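Local coordinates for 2,3-dihydroxybenzoate-AMP ligase (Mycobacterium smegmatis, PDB 5KEI), which belongs to the ANL superfamily of AMP-binding enzymes, with a large N-terminal domain followed by a smaller C-terminal one, at residues 260-264 against 265-269. Sequence-based numbering, arbitrary orientation.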
ATOM      1  N   PRO A 260       2.502   9.018   0.163  1.00 29.68           N
ATOM      2  CA  PRO A 260       2.964  10.152   0.992  1.00 24.21           C
ATOM      3  C   PRO A 260       3.483   9.751   2.374  1.00 31.21           C
ATOM      4  O   PRO A 260       3.881  10.627   3.156  1.00 29.02           O
ATOM      5  CB  PRO A 260       1.710  11.009   1.158  1.00 25.01           C
ATOM      6  CG  PRO A 260       0.579   9.995   1.120  1.00 27.94           C
ATOM      7  CD  PRO A 260       1.020   8.915   0.151  1.00 23.80           C
ATOM      8  N   LEU A 261       3.456   8.463   2.695  1.00 23.67           N
ATOM      9  CA  LEU A 261       3.980   8.026   3.978  1.00 24.92           C
ATOM     10  C   LEU A 261       5.505   7.785   3.930  1.00 27.04           C
ATOM     11  O   LEU A 261       6.225   8.134   4.857  1.00 25.30           O
ATOM     12  CB  LEU A 261       3.241   6.763   4.434  1.00 25.25           C
ATOM     13  CG  LEU A 261       3.602   6.238   5.815  1.00 25.75           C
ATOM     14  CD1 LEU A 261       3.396   7.328   6.861  1.00 21.69           C
ATOM     15  CD2 LEU A 261       2.755   4.995   6.113  1.00 27.31           C
ATOM     16  N   ALA A 262       6.003   7.195   2.847  1.00 27.59           N
ATOM     17  CA  ALA A 262       7.414   6.815   2.803  1.00 22.52           C
ATOM     18  C   ALA A 262       8.093   6.878   1.442  1.00 23.39           C
ATOM     19  O   ALA A 262       9.184   6.357   1.290  1.00 26.26           O
ATOM     20  CB  ALA A 262       7.561   5.406   3.365  1.00 20.72           C
ATOM     21  N   CYS A 263       7.486   7.527   0.454  1.00 29.39           N
ATOM     22  CA  CYS A 263       8.054   7.493  -0.894  1.00 22.76           C
ATOM     23  C   CYS A 263       8.378   8.839  -1.549  1.00 24.73           C
ATOM     24  O   CYS A 263       7.936   9.075  -2.671  1.00 30.74           O
ATOM     25  CB  CYS A 263       7.092   6.726  -1.806  1.00 21.49           C
ATOM     26  SG  CYS A 263       6.744   5.032  -1.222  1.00 21.17           S
ATOM     27  N   PRO A 264       9.165   9.721  -0.890  1.00 27.44           N
ATOM     28  CA  PRO A 264       9.778   9.641   0.446  1.00 26.12           C
ATOM     29  C   PRO A 264       8.807  10.019   1.560  1.00 24.07           C
ATOM     30  O   PRO A 264       8.977   9.541   2.672  1.00 29.37           O
ATOM     31  CB  PRO A 264      10.934  10.654   0.371  1.00 23.43           C
ATOM     32  CG  PRO A 264      10.441  11.702  -0.568  1.00 24.41           C
ATOM     33  CD  PRO A 264       9.605  10.936  -1.611  1.00 24.67           C
ATOM     34  N   GLY A 265       7.826  10.869   1.275  1.00 25.23           N
ATOM     35  CA  GLY A 265       6.765  11.165   2.223  1.00 24.99           C
ATOM     36  C   GLY A 265       7.229  11.733   3.555  1.00 25.07           C
ATOM     37  O   GLY A 265       8.342  12.251   3.673  1.00 28.36           O
ATOM     38  N   LEU A 266       6.354  11.644   4.548  1.00 27.51           N
ATOM     39  CA  LEU A 266       6.630  12.073   5.920  1.00 26.38           C
ATOM     40  C   LEU A 266       7.887  11.428   6.517  1.00 26.38           C
ATOM     41  O   LEU A 266       8.748  12.121   7.050  1.00 30.28           O
ATOM     42  CB  LEU A 266       5.417  11.771   6.811  1.00 24.69           C
ATOM     43  CG  LEU A 266       5.693  11.851   8.317  1.00 31.18           C
ATOM     44  CD1 LEU A 266       5.819  13.284   8.796  1.00 26.68           C
ATOM     45  CD2 LEU A 266       4.631  11.117   9.094  1.00 32.89           C
ATOM     46  N   LEU A 267       8.012  10.113   6.395  1.00 22.14           N
ATOM     47  CA  LEU A 267       9.153   9.396   6.958  1.00 23.54           C
ATOM     48  C   LEU A 267      10.483   9.730   6.302  1.00 30.81           C
ATOM     49  O   LEU A 267      11.504   9.942   6.990  1.00 28.65           O
ATOM     50  CB  LEU A 267       8.897   7.891   6.876  1.00 24.88           C
ATOM     51  CG  LEU A 267       7.703   7.508   7.782  1.00 27.60           C
ATOM     52  CD1 LEU A 267       7.382   6.051   7.736  1.00 24.29           C
ATOM     53  CD2 LEU A 267       7.954   7.909   9.229  1.00 25.93           C
ATOM     54  N   GLY A 268      10.492   9.759   4.976  1.00 24.77           N
ATOM     55  CA  GLY A 268      11.710  10.096   4.272  1.00 28.84           C
ATOM     56  C   GLY A 268      12.083  11.513   4.647  1.00 26.21           C
ATOM     57  O   GLY A 268      13.234  11.787   4.955  1.00 26.02           O
ATOM     58  N   ALA A 269      11.094  12.404   4.654  1.00 24.13           N
ATOM     59  CA  ALA A 269      11.314  13.768   5.107  1.00 27.67           C
ATOM     60  C   ALA A 269      11.936  13.771   6.515  1.00 32.59           C
ATOM     61  O   ALA A 269      12.850  14.542   6.779  1.00 34.56           O
ATOM     62  CB  ALA A 269      10.006  14.558   5.087  1.00 25.24           C
TER
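L266 and L267 turn their backbone N-H groups back on the helix that precedes them, and the two bonds tie the helix around 260-262 to the one that follows. L266 N reaches P260 O at 3.0 Å, and L267 N reaches L261 O at 3.1 Å in the straighter bond, 165° at the hydrogen. A third bond, G268 N to P264 O at 2.8 Å, is more bent and comes from above the carbonyl plane. Between the helices the chain turns through a cis peptide before P264, whose ring restricts phi at the bend.

Packing is tightest around G265. Its CA lies 3.1 Å from P260 O, an approach that the absence of a side chain permits; its positive phi (59°) also suits such a residue. G268 likewise presents a bare CA, 4.0 Å from P264 CB. L267 belongs to this close part too: with CG anti to its carbonyl carbon (chi1 -65°), it brings CG within 3.3 Å of L261 O. The contacts between side chains are looser, L267 CD1 meeting L261 CG at 4.2 Å and the methyl of A262 more distantly. Even this side is not an exposed one, since every touching residue is buried: the small methyl and the branched leucines fit an apolar interior.

The whole is structural packing at a helix-to-helix junction within the AMP-binding region of the enzyme. Other helices close over it, L261 and L267 packing on helix 107-117 and A262 on helix 227-240, while C263 touches strand 360-362 and the second helix leads on toward strand 275-278 of the nine-stranded sheet.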